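Local coordinates for uncharacterized protein (Leptospirillum rubarum, PDB 3O2I) that is of unknown function but belongs to the DUF6840 family and forms a two-chain assembly in which a beta-sheet runs on between subunits, at residues Arg66-Asp71 with Ile76-Lys81; Tyr57-Glu62 with Thr85-Val90; Leu32-Arg35 with Pro40-Ile43. All blocks are in the same frame, centred on the assembly; numbering follows the deposited sequence.

Following the chain from the N terminus, interaction 3 comes first and closes a short loop: residues 32-35 and 40-43 are the two arms of a beta hairpin. The chain then enters helix 53-63, where interaction 2 begins; its partner segment 85-90 takes in the last residues of helix 72-87 and the turn after them, so this contact closes a long, mostly helical loop. Interaction 1 is nested inside that loop, fastening the connection between the two helices to the second of them. Nothing crosses. The segments also touch one another: Leu60 packs on both Val79 and Leu32, and Ile76 and Ser80 bring helix 72-87 onto the hairpin. All three also approach the second subunit.

Interaction 1 (Arg66-Asp71 with Ile76-Lys81); sequences RSSASD and ILEVSK
The irregular loop 66-71 runs past the helical segment 76-81 with Ser67 nearest to Glu78, their CA atoms 6.3 Å apart. Almost everything that crosses this small gap ends on the Glu78 carboxylate. Ser68 grips both of its oxygens: the hydroxyl OG of Ser68 donates to Glu78 OE1 at 2.6 Å, arriving on the syn side and 15° out of the carboxylate plane, while its backbone N donates to Glu78 OE2 over a longer 3.3 Å, fairly straight at 160° but from above that plane. Two bonds from one residue should hinder rotation of the carboxylate. The glutamate gets there by setting CG beside its own backbone N (chi1 -51°) and keeping the chain extended beyond it. The loop joins helix 53-63 to helix 72-87, so the second helix holds its own incoming linker through a residue on its second turn; Asp71, at the N-cap, makes no capping bond with its side chain. Ser67 lies against the stem of Glu78, CB to CB at 3.8 Å, and Ser67 OG comes to 3.0 Å from Glu78 OE2. An alanine in place of Glu78 would probably leave the amide and hydroxyl of Ser68 without their acceptor and this part of the loop less firmly fixed to the helix. Gln75 adds a hydrogen bond to Ser68 O, which also accepts one from Lys106 of the second subunit; Lys106 is one of the residues lining a dithiothreitol pocket.

Interaction 2 (Tyr57-Glu62 with Thr85-Val90); sequences YNLLLE and TAHGFV
One histidine is held in two ways here: the ring of His87 gives its NE2 proton to Glu62 while a methyl of Leu59 sits over its face. The bond from His87 NE2 to Glu62 OE1 is 3.0 Å long and 160° at the hydrogen; the oxygen lies close to the ring plane and is approached on its syn side, the carboxylate being turned 66° from the ring. Glu62 sets CG beside its backbone N (chi1 -80°) and runs extended beyond it, which carries the carboxylate across to the ring edge. Glu62 OE1 is gripped twice, since Tyr82 OH also hydrogen-bonds to it. Leu59 CD2 makes a CH-pi contact 3.9 Å from the centroid of the His87 ring, displaced toward the rim. The leucine divides its two methyls between two aromatic rings: CD1 meets Phe89 CZ obliquely at 3.6 Å. Phe89 is buried, stacked with Trp51 and edge-to-face with His47. Gly88, with positive phi, follows His87 and turns the chain toward strand 90-91. This is a packed helix pair, 53-63 with 72-87, joined, where the chain leaves the second at Gly88, by an apolar contact on the buried side and a histidine-carboxylate hydrogen bond nearer the surface.

Interaction 3 (Leu32-Arg35 with Pro40-Ile43); sequences LVSR and PVRI
Ser34 and Val41 face each other across the hairpin with their side chains on the same side of the sheet, CB to CB at 3.7 Å, and the neighbouring pair Leu32 and Ile43 points to that side too, its CB atoms 4.3 Å apart. Ile43 CG1 stays near Leu32 O, and the bend at chi2 (-90°) carries CD1 away. Ser34-Val41 and Leu32-Ile43 are both hydrogen-bonded pairs of an antiparallel arrangement (178° between strand directions), each closed by two backbone bonds; Leu32 N to Ile43 O is 2.8 Å. Helix 72-87 packs on this face, with Ile76 on Leu32 and Ser80 on Ile43. Between these pairs, Val33 and Arg42 form the non-hydrogen-bonded pair and point to the other face, lying side by side in the same direction. The arginine chain, extended from CG to NE, runs beside the valine, and a turn at the last torsion (chi4 -89°) sets one face of the guanidinium against Val33 CG2, which lies 3.9 Å from Arg42 NH2. Val33 CA adds a CA-H...O contact to Val41 O at 3.3 Å. On its other edge, strand 28-35 pairs in parallel with a strand of the second subunit. Arg42 thus combines an apolar contact on the flat of its guanidinium with a salt bridge from NH2 to Glu31, so its charge is probably compensated and its turning restricted on an otherwise exposed side chain.

Interaction 1 (Arg66-Asp71 with Ile76-Lys81)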
ATOM      1  N   ARG B  66     -19.965 -17.386   4.798  1.00 72.74           N
ATOM      2  CA  ARG B  66     -19.780 -18.466   3.837  1.00 84.42           C
ATOM      3  C   ARG B  66     -18.397 -19.116   3.887  1.00 81.01           C
ATOM      4  O   ARG B  66     -18.103 -20.011   3.091  1.00 83.00           O
ATOM      5  CB  ARG B  66     -20.107 -17.992   2.415  1.00 94.60           C
ATOM      6  CG  ARG B  66     -19.638 -16.579   2.092  1.00 99.36           C
ATOM      7  CD  ARG B  66     -20.800 -15.711   1.615  1.00103.48           C
ATOM      8  NE  ARG B  66     -21.349 -14.884   2.688  1.00102.41           N
ATOM      9  CZ  ARG B  66     -22.468 -14.172   2.587  1.00103.11           C
ATOM     10  NH1 ARG B  66     -22.888 -13.445   3.616  1.00100.83           N
ATOM     11  NH2 ARG B  66     -23.170 -14.191   1.459  1.00105.04           N
ATOM     12  N   SER B  67     -17.553 -18.683   4.821  1.00 73.27           N
ATOM     13  CA  SER B  67     -16.207 -19.250   4.927  1.00 66.67           C
ATOM     14  C   SER B  67     -16.041 -20.194   6.113  1.00 62.85           C
ATOM     15  O   SER B  67     -16.812 -20.147   7.068  1.00 62.17           O
ATOM     16  CB  SER B  67     -15.153 -18.151   4.990  1.00 62.51           C
ATOM     17  OG  SER B  67     -14.141 -18.489   5.917  1.00 60.71           O
ATOM     18  N   SER B  68     -15.018 -21.044   6.033  1.00 66.59           N
ATOM     19  CA  SER B  68     -14.740 -22.048   7.052  1.00 68.82           C
ATOM     20  C   SER B  68     -14.273 -21.375   8.328  1.00 68.73           C
ATOM     21  O   SER B  68     -14.004 -20.176   8.331  1.00 61.16           O
ATOM     22  CB  SER B  68     -13.659 -23.017   6.566  1.00 71.53           C
ATOM     23  OG  SER B  68     -12.366 -22.447   6.692  1.00 69.85           O
ATOM     24  N   ALA B  69     -14.170 -22.151   9.403  1.00 68.04           N
ATOM     25  CA  ALA B  69     -13.786 -21.615  10.703  1.00 66.96           C
ATOM     26  C   ALA B  69     -12.288 -21.747  10.972  1.00 60.56           C
ATOM     27  O   ALA B  69     -11.881 -22.068  12.085  1.00 61.59           O
ATOM     28  CB  ALA B  69     -14.590 -22.302  11.811  1.00 73.65           C
ATOM     29  N   SER B  70     -11.473 -21.499   9.953  1.00 63.93           N
ATOM     30  CA  SER B  70     -10.021 -21.592  10.095  1.00 69.77           C
ATOM     31  C   SER B  70      -9.438 -20.448  10.929  1.00 66.57           C
ATOM     32  O   SER B  70     -10.133 -19.477  11.231  1.00 64.63           O
ATOM     33  CB  SER B  70      -9.353 -21.623   8.717  1.00 71.67           C
ATOM     34  OG  SER B  70      -9.654 -20.453   7.972  1.00 71.83           O
ATOM     35  N   ASP B  71      -8.167 -20.587  11.308  1.00 60.13           N
ATOM     36  CA  ASP B  71      -7.420 -19.522  11.967  1.00 54.81           C
ATOM     37  C   ASP B  71      -7.080 -18.420  10.954  1.00 48.81           C
ATOM     38  O   ASP B  71      -7.060 -18.660   9.746  1.00 47.76           O
ATOM     39  CB  ASP B  71      -6.126 -20.060  12.576  1.00 61.28           C
ATOM     40  CG  ASP B  71      -6.366 -21.095  13.650  1.00 66.16           C
ATOM     41  OD1 ASP B  71      -7.373 -20.984  14.386  1.00 65.77           O
ATOM     42  OD2 ASP B  71      -5.530 -22.015  13.764  1.00 70.75           O
ATOM     43  N   ILE B  76      -7.883 -15.297   6.306  1.00 47.36           N
ATOM     44  CA  ILE B  76      -7.629 -14.060   5.569  1.00 41.22           C
ATOM     45  C   ILE B  76      -7.788 -14.299   4.078  1.00 44.94           C
ATOM     46  O   ILE B  76      -8.374 -13.484   3.374  1.00 43.73           O
ATOM     47  CB  ILE B  76      -6.243 -13.462   5.868  1.00 43.30           C
ATOM     48  CG1 ILE B  76      -6.123 -12.068   5.243  1.00 41.00           C
ATOM     49  CG2 ILE B  76      -5.121 -14.377   5.368  1.00 45.69           C
ATOM     50  CD1 ILE B  76      -4.856 -11.317   5.648  1.00 33.45           C
ATOM     51  N   LEU B  77      -7.286 -15.439   3.615  1.00 49.40           N
ATOM     52  CA  LEU B  77      -7.403 -15.839   2.215  1.00 50.58           C
ATOM     53  C   LEU B  77      -8.858 -15.903   1.769  1.00 49.74           C
ATOM     54  O   LEU B  77      -9.188 -15.547   0.634  1.00 46.56           O
ATOM     55  CB  LEU B  77      -6.739 -17.198   1.995  1.00 56.75           C
ATOM     56  CG  LEU B  77      -5.241 -17.264   2.279  1.00 61.12           C
ATOM     57  CD1 LEU B  77      -4.713 -18.664   2.008  1.00 59.68           C
ATOM     58  CD2 LEU B  77      -4.486 -16.219   1.441  1.00 55.28           C
ATOM     59  N   GLU B  78      -9.723 -16.356   2.674  1.00 48.16           N
ATOM     60  CA  GLU B  78     -11.135 -16.548   2.355  1.00 48.93           C
ATOM     61  C   GLU B  78     -11.881 -15.218   2.286  1.00 45.87           C
ATOM     62  O   GLU B  78     -12.649 -14.979   1.358  1.00 56.69           O
ATOM     63  CB  GLU B  78     -11.799 -17.507   3.366  1.00 54.83           C
ATOM     64  CG  GLU B  78     -11.030 -18.815   3.559  1.00 59.86           C
ATOM     65  CD  GLU B  78     -11.910 -19.968   4.033  1.00 71.68           C
ATOM     66  OE1 GLU B  78     -11.445 -20.769   4.879  1.00 69.57           O
ATOM     67  OE2 GLU B  78     -13.064 -20.072   3.561  1.00 76.43           O
ATOM     68  N   VAL B  79     -11.651 -14.360   3.274  1.00 45.58           N
ATOM     69  CA  VAL B  79     -12.208 -13.010   3.284  1.00 46.53           C
ATOM     70  C   VAL B  79     -11.831 -12.236   2.005  1.00 47.31           C
ATOM     71  O   VAL B  79     -12.676 -11.588   1.372  1.00 44.96           O
ATOM     72  CB  VAL B  79     -11.711 -12.236   4.524  1.00 48.22           C
ATOM     73  CG1 VAL B  79     -12.117 -10.768   4.446  1.00 46.28           C
ATOM     74  CG2 VAL B  79     -12.234 -12.894   5.799  1.00 45.69           C
ATOM     75  N   SER B  80     -10.558 -12.306   1.632  1.00 48.20           N
ATOM     76  CA  SER B  80     -10.092 -11.697   0.387  1.00 43.69           C
ATOM     77  C   SER B  80     -10.923 -12.180  -0.803  1.00 46.97           C
ATOM     78  O   SER B  80     -11.427 -11.372  -1.591  1.00 50.36           O
ATOM     79  CB  SER B  80      -8.614 -12.013   0.159  1.00 50.39           C
ATOM     80  OG  SER B  80      -8.162 -11.489  -1.086  1.00 58.10           O
ATOM     81  N   LYS B  81     -11.066 -13.501  -0.921  1.00 53.66           N
ATOM     82  CA  LYS B  81     -11.824 -14.116  -2.016  1.00 57.77           C
ATOM     83  C   LYS B  81     -13.259 -13.608  -2.098  1.00 51.08           C
ATOM     84  O   LYS B  81     -13.820 -13.481  -3.184  1.00 53.79           O
ATOM     85  CB  LYS B  81     -11.846 -15.637  -1.870  1.00 69.15           C
ATOM     86  CG  LYS B  81     -10.582 -16.343  -2.319  1.00 74.98           C
ATOM     87  CD  LYS B  81     -10.778 -17.856  -2.295  1.00 79.33           C
ATOM     88  CE  LYS B  81     -11.865 -18.290  -3.271  1.00 84.21           C
ATOM     89  NZ  LYS B  81     -12.138 -19.761  -3.205  1.00 91.02           N
TER

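Interaction 2 (Tyr57-Glu62 with Thr85-Val90)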
ATOM      1  N   TYR B  57     -14.911  -2.978   8.170  1.00 37.37           N
ATOM      2  CA  TYR B  57     -15.069  -4.021   9.192  1.00 39.72           C
ATOM      3  C   TYR B  57     -16.326  -4.866   8.976  1.00 43.18           C
ATOM      4  O   TYR B  57     -16.277  -6.088   9.084  1.00 44.73           O
ATOM      5  CB  TYR B  57     -15.080  -3.422  10.600  1.00 37.69           C
ATOM      6  CG  TYR B  57     -13.700  -3.218  11.179  1.00 41.41           C
ATOM      7  CD1 TYR B  57     -13.010  -2.028  10.982  1.00 47.65           C
ATOM      8  CD2 TYR B  57     -13.083  -4.219  11.916  1.00 40.08           C
ATOM      9  CE1 TYR B  57     -11.737  -1.840  11.508  1.00 51.71           C
ATOM     10  CE2 TYR B  57     -11.817  -4.041  12.453  1.00 41.21           C
ATOM     11  CZ  TYR B  57     -11.148  -2.851  12.243  1.00 46.14           C
ATOM     12  OH  TYR B  57      -9.890  -2.671  12.767  1.00 39.52           O
ATOM     13  N   ASN B  58     -17.443  -4.210   8.671  1.00 41.79           N
ATOM     14  CA  ASN B  58     -18.696  -4.906   8.361  1.00 45.88           C
ATOM     15  C   ASN B  58     -18.611  -5.875   7.182  1.00 49.02           C
ATOM     16  O   ASN B  58     -19.297  -6.899   7.161  1.00 50.32           O
ATOM     17  CB  ASN B  58     -19.827  -3.904   8.132  1.00 48.73           C
ATOM     18  CG  ASN B  58     -20.462  -3.441   9.429  1.00 57.68           C
ATOM     19  OD1 ASN B  58     -21.060  -4.234  10.160  1.00 63.61           O
ATOM     20  ND2 ASN B  58     -20.337  -2.150   9.722  1.00 58.06           N
ATOM     21  N   LEU B  59     -17.771  -5.546   6.201  1.00 46.44           N
ATOM     22  CA  LEU B  59     -17.525  -6.447   5.082  1.00 43.98           C
ATOM     23  C   LEU B  59     -16.935  -7.783   5.541  1.00 43.11           C
ATOM     24  O   LEU B  59     -17.255  -8.827   4.974  1.00 43.89           O
ATOM     25  CB  LEU B  59     -16.591  -5.797   4.057  1.00 36.59           C
ATOM     26  CG  LEU B  59     -17.240  -4.743   3.165  1.00 41.17           C
ATOM     27  CD1 LEU B  59     -16.219  -4.161   2.203  1.00 40.08           C
ATOM     28  CD2 LEU B  59     -18.411  -5.349   2.403  1.00 39.03           C
ATOM     29  N   LEU B  60     -16.058  -7.745   6.546  1.00 36.14           N
ATOM     30  CA  LEU B  60     -15.448  -8.968   7.064  1.00 41.94           C
ATOM     31  C   LEU B  60     -16.510  -9.836   7.747  1.00 46.33           C
ATOM     32  O   LEU B  60     -16.526 -11.059   7.580  1.00 50.16           O
ATOM     33  CB  LEU B  60     -14.293  -8.674   8.043  1.00 35.33           C
ATOM     34  CG  LEU B  60     -13.136  -7.745   7.638  1.00 37.53           C
ATOM     35  CD1 LEU B  60     -11.870  -8.010   8.484  1.00 30.19           C
ATOM     36  CD2 LEU B  60     -12.810  -7.840   6.164  1.00 40.29           C
ATOM     37  N   LEU B  61     -17.384  -9.207   8.529  1.00 44.19           N
ATOM     38  CA  LEU B  61     -18.499  -9.935   9.130  1.00 51.79           C
ATOM     39  C   LEU B  61     -19.277 -10.666   8.032  1.00 56.00           C
ATOM     40  O   LEU B  61     -19.589 -11.845   8.174  1.00 57.70           O
ATOM     41  CB  LEU B  61     -19.415  -9.001   9.928  1.00 47.79           C
ATOM     42  CG  LEU B  61     -18.728  -8.328  11.123  1.00 45.29           C
ATOM     43  CD1 LEU B  61     -19.643  -7.314  11.789  1.00 53.32           C
ATOM     44  CD2 LEU B  61     -18.249  -9.357  12.139  1.00 41.59           C
ATOM     45  N   GLU B  62     -19.549  -9.977   6.924  1.00 51.62           N
ATOM     46  CA  GLU B  62     -20.270 -10.599   5.819  1.00 61.39           C
ATOM     47  C   GLU B  62     -19.535 -11.847   5.343  1.00 62.00           C
ATOM     48  O   GLU B  62     -20.119 -12.923   5.254  1.00 61.42           O
ATOM     49  CB  GLU B  62     -20.460  -9.626   4.656  1.00 68.28           C
ATOM     50  CG  GLU B  62     -21.594  -8.629   4.828  1.00 73.93           C
ATOM     51  CD  GLU B  62     -21.778  -7.748   3.597  1.00 77.94           C
ATOM     52  OE1 GLU B  62     -21.764  -8.285   2.465  1.00 72.74           O
ATOM     53  OE2 GLU B  62     -21.930  -6.516   3.759  1.00 82.12           O
ATOM     54  N   THR B  85     -15.110 -11.373  -5.109  1.00 60.58           N
ATOM     55  CA  THR B  85     -16.257 -11.934  -5.833  1.00 67.72           C
ATOM     56  C   THR B  85     -17.573 -11.202  -5.575  1.00 57.21           C
ATOM     57  O   THR B  85     -18.366 -10.990  -6.489  1.00 53.78           O
ATOM     58  CB  THR B  85     -16.456 -13.418  -5.484  1.00 78.54           C
ATOM     59  OG1 THR B  85     -15.338 -14.173  -5.963  1.00 85.05           O
ATOM     60  CG2 THR B  85     -17.724 -13.948  -6.126  1.00 85.54           C
ATOM     61  N   ALA B  86     -17.789 -10.804  -4.329  1.00 57.76           N
ATOM     62  CA  ALA B  86     -19.068 -10.247  -3.913  1.00 59.14           C
ATOM     63  C   ALA B  86     -19.177  -8.727  -4.013  1.00 57.31           C
ATOM     64  O   ALA B  86     -20.276  -8.195  -4.131  1.00 50.34           O
ATOM     65  CB  ALA B  86     -19.397 -10.701  -2.499  1.00 58.70           C
ATOM     66  N   HIS B  87     -18.058  -8.012  -3.953  1.00 53.56           N
ATOM     67  CA  HIS B  87     -18.153  -6.559  -3.858  1.00 49.69           C
ATOM     68  C   HIS B  87     -17.247  -5.771  -4.813  1.00 54.63           C
ATOM     69  O   HIS B  87     -17.159  -4.547  -4.721  1.00 53.16           O
ATOM     70  CB  HIS B  87     -17.959  -6.108  -2.408  1.00 49.79           C
ATOM     71  CG  HIS B  87     -19.128  -6.410  -1.524  1.00 54.92           C
ATOM     72  ND1 HIS B  87     -20.299  -5.684  -1.568  1.00 62.77           N
ATOM     73  CD2 HIS B  87     -19.308  -7.358  -0.575  1.00 54.38           C
ATOM     74  CE1 HIS B  87     -21.149  -6.170  -0.682  1.00 61.37           C
ATOM     75  NE2 HIS B  87     -20.575  -7.189  -0.068  1.00 62.26           N
ATOM     76  N   GLY B  88     -16.590  -6.471  -5.731  1.00 53.73           N
ATOM     77  CA  GLY B  88     -15.875  -5.813  -6.812  1.00 53.15           C
ATOM     78  C   GLY B  88     -14.475  -5.315  -6.490  1.00 51.31           C
ATOM     79  O   GLY B  88     -13.921  -4.501  -7.235  1.00 58.19           O
ATOM     80  N   PHE B  89     -13.903  -5.792  -5.387  1.00 46.60           N
ATOM     81  CA  PHE B  89     -12.506  -5.514  -5.070  1.00 42.92           C
ATOM     82  C   PHE B  89     -11.621  -6.297  -6.035  1.00 45.18           C
ATOM     83  O   PHE B  89     -11.951  -7.421  -6.430  1.00 46.80           O
ATOM     84  CB  PHE B  89     -12.172  -5.937  -3.634  1.00 42.32           C
ATOM     85  CG  PHE B  89     -12.818  -5.087  -2.570  1.00 35.70           C
ATOM     86  CD1 PHE B  89     -12.121  -4.050  -1.976  1.00 26.68           C
ATOM     87  CD2 PHE B  89     -14.111  -5.355  -2.133  1.00 33.20           C
ATOM     88  CE1 PHE B  89     -12.706  -3.275  -0.991  1.00 29.34           C
ATOM     89  CE2 PHE B  89     -14.704  -4.581  -1.139  1.00 30.79           C
ATOM     90  CZ  PHE B  89     -14.012  -3.539  -0.575  1.00 31.05           C
ATOM     91  N   VAL B  90     -10.503  -5.704  -6.430  1.00 48.17           N
ATOM     92  CA  VAL B  90      -9.537  -6.412  -7.259  1.00 43.83           C
ATOM     93  C   VAL B  90      -8.255  -6.520  -6.456  1.00 37.72           C
ATOM     94  O   VAL B  90      -7.838  -5.553  -5.825  1.00 36.21           O
ATOM     95  CB  VAL B  90      -9.302  -5.709  -8.625  1.00 42.31           C
ATOM     96  CG1 VAL B  90     -10.620  -5.518  -9.339  1.00 45.47           C
ATOM     97  CG2 VAL B  90      -8.629  -4.378  -8.447  1.00 42.32           C
TER

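Interaction 3 (Leu32-Arg35 with Pro40-Ile43)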
ATOM      1  N   LEU B  32      -5.402  -6.254   4.094  1.00 25.27           N
ATOM      2  CA  LEU B  32      -5.674  -7.231   5.148  1.00 25.08           C
ATOM      3  C   LEU B  32      -4.363  -7.872   5.564  1.00 27.45           C
ATOM      4  O   LEU B  32      -3.599  -8.360   4.722  1.00 29.47           O
ATOM      5  CB  LEU B  32      -6.630  -8.312   4.640  1.00 20.82           C
ATOM      6  CG  LEU B  32      -8.035  -7.884   4.215  1.00 29.75           C
ATOM      7  CD1 LEU B  32      -8.715  -8.978   3.412  1.00 30.52           C
ATOM      8  CD2 LEU B  32      -8.883  -7.506   5.410  1.00 35.58           C
ATOM      9  N   VAL B  33      -4.099  -7.874   6.862  1.00 28.48           N
ATOM     10  CA  VAL B  33      -2.830  -8.372   7.372  1.00 23.94           C
ATOM     11  C   VAL B  33      -3.014  -9.577   8.308  1.00 30.06           C
ATOM     12  O   VAL B  33      -3.835  -9.547   9.225  1.00 27.80           O
ATOM     13  CB  VAL B  33      -2.079  -7.265   8.122  1.00 22.69           C
ATOM     14  CG1 VAL B  33      -0.789  -7.804   8.713  1.00 19.27           C
ATOM     15  CG2 VAL B  33      -1.798  -6.056   7.183  1.00 17.60           C
ATOM     16  N   SER B  34      -2.244 -10.631   8.064  1.00 33.67           N
ATOM     17  CA  SER B  34      -2.131 -11.745   8.999  1.00 35.51           C
ATOM     18  C   SER B  34      -0.776 -11.641   9.675  1.00 31.16           C
ATOM     19  O   SER B  34       0.254 -11.946   9.078  1.00 29.69           O
ATOM     20  CB  SER B  34      -2.272 -13.090   8.276  1.00 41.81           C
ATOM     21  OG  SER B  34      -1.994 -14.186   9.137  1.00 41.76           O
ATOM     22  N   ARG B  35      -0.780 -11.192  10.922  1.00 28.07           N
ATOM     23  CA  ARG B  35       0.449 -10.969  11.665  1.00 37.86           C
ATOM     24  C   ARG B  35       1.099 -12.278  12.110  1.00 44.49           C
ATOM     25  O   ARG B  35       0.419 -13.193  12.571  1.00 40.93           O
ATOM     26  CB  ARG B  35       0.168 -10.090  12.880  1.00 39.42           C
ATOM     27  CG  ARG B  35      -0.340  -8.711  12.524  1.00 38.48           C
ATOM     28  CD  ARG B  35      -0.717  -7.931  13.765  1.00 36.19           C
ATOM     29  NE  ARG B  35      -1.527  -6.772  13.417  1.00 40.35           N
ATOM     30  CZ  ARG B  35      -2.574  -6.356  14.115  1.00 49.91           C
ATOM     31  NH1 ARG B  35      -2.950  -7.016  15.208  1.00 50.11           N
ATOM     32  NH2 ARG B  35      -3.251  -5.282  13.715  1.00 50.70           N
ATOM     33  N   PRO B  40       4.336 -13.421   7.793  1.00 59.71           N
ATOM     34  CA  PRO B  40       3.165 -12.540   7.749  1.00 60.58           C
ATOM     35  C   PRO B  40       2.510 -12.585   6.376  1.00 55.15           C
ATOM     36  O   PRO B  40       3.184 -12.851   5.387  1.00 54.64           O
ATOM     37  CB  PRO B  40       3.756 -11.143   7.991  1.00 56.42           C
ATOM     38  CG  PRO B  40       5.153 -11.370   8.480  1.00 59.04           C
ATOM     39  CD  PRO B  40       5.591 -12.659   7.863  1.00 58.14           C
ATOM     40  N   VAL B  41       1.211 -12.333   6.321  1.00 47.23           N
ATOM     41  CA  VAL B  41       0.510 -12.275   5.047  1.00 46.34           C
ATOM     42  C   VAL B  41      -0.065 -10.881   4.829  1.00 39.88           C
ATOM     43  O   VAL B  41      -0.789 -10.361   5.677  1.00 37.60           O
ATOM     44  CB  VAL B  41      -0.627 -13.306   4.981  1.00 47.61           C
ATOM     45  CG1 VAL B  41      -1.299 -13.264   3.618  1.00 45.89           C
ATOM     46  CG2 VAL B  41      -0.093 -14.692   5.274  1.00 51.80           C
ATOM     47  N   ARG B  42       0.273 -10.271   3.700  1.00 37.89           N
ATOM     48  CA  ARG B  42      -0.301  -8.985   3.344  1.00 35.42           C
ATOM     49  C   ARG B  42      -1.088  -9.082   2.038  1.00 35.69           C
ATOM     50  O   ARG B  42      -0.556  -9.482   1.003  1.00 33.60           O
ATOM     51  CB  ARG B  42       0.781  -7.897   3.264  1.00 38.61           C
ATOM     52  CG  ARG B  42       1.198  -7.369   4.630  1.00 37.91           C
ATOM     53  CD  ARG B  42       2.402  -6.432   4.581  1.00 41.83           C
ATOM     54  NE  ARG B  42       2.847  -6.134   5.937  1.00 50.89           N
ATOM     55  CZ  ARG B  42       2.395  -5.121   6.676  1.00 57.60           C
ATOM     56  NH1 ARG B  42       2.854  -4.947   7.913  1.00 53.17           N
ATOM     57  NH2 ARG B  42       1.492  -4.276   6.186  1.00 57.09           N
ATOM     58  N   ILE B  43      -2.368  -8.734   2.110  1.00 35.01           N
ATOM     59  CA  ILE B  43      -3.234  -8.736   0.942  1.00 33.32           C
ATOM     60  C   ILE B  43      -3.658  -7.310   0.683  1.00 28.81           C
ATOM     61  O   ILE B  43      -4.179  -6.636   1.573  1.00 28.74           O
ATOM     62  CB  ILE B  43      -4.515  -9.557   1.166  1.00 36.69           C
ATOM     63  CG1 ILE B  43      -4.196 -10.924   1.765  1.00 44.48           C
ATOM     64  CG2 ILE B  43      -5.287  -9.697  -0.144  1.00 28.70           C
ATOM     65  CD1 ILE B  43      -3.961 -12.000   0.734  1.00 54.91           C
TER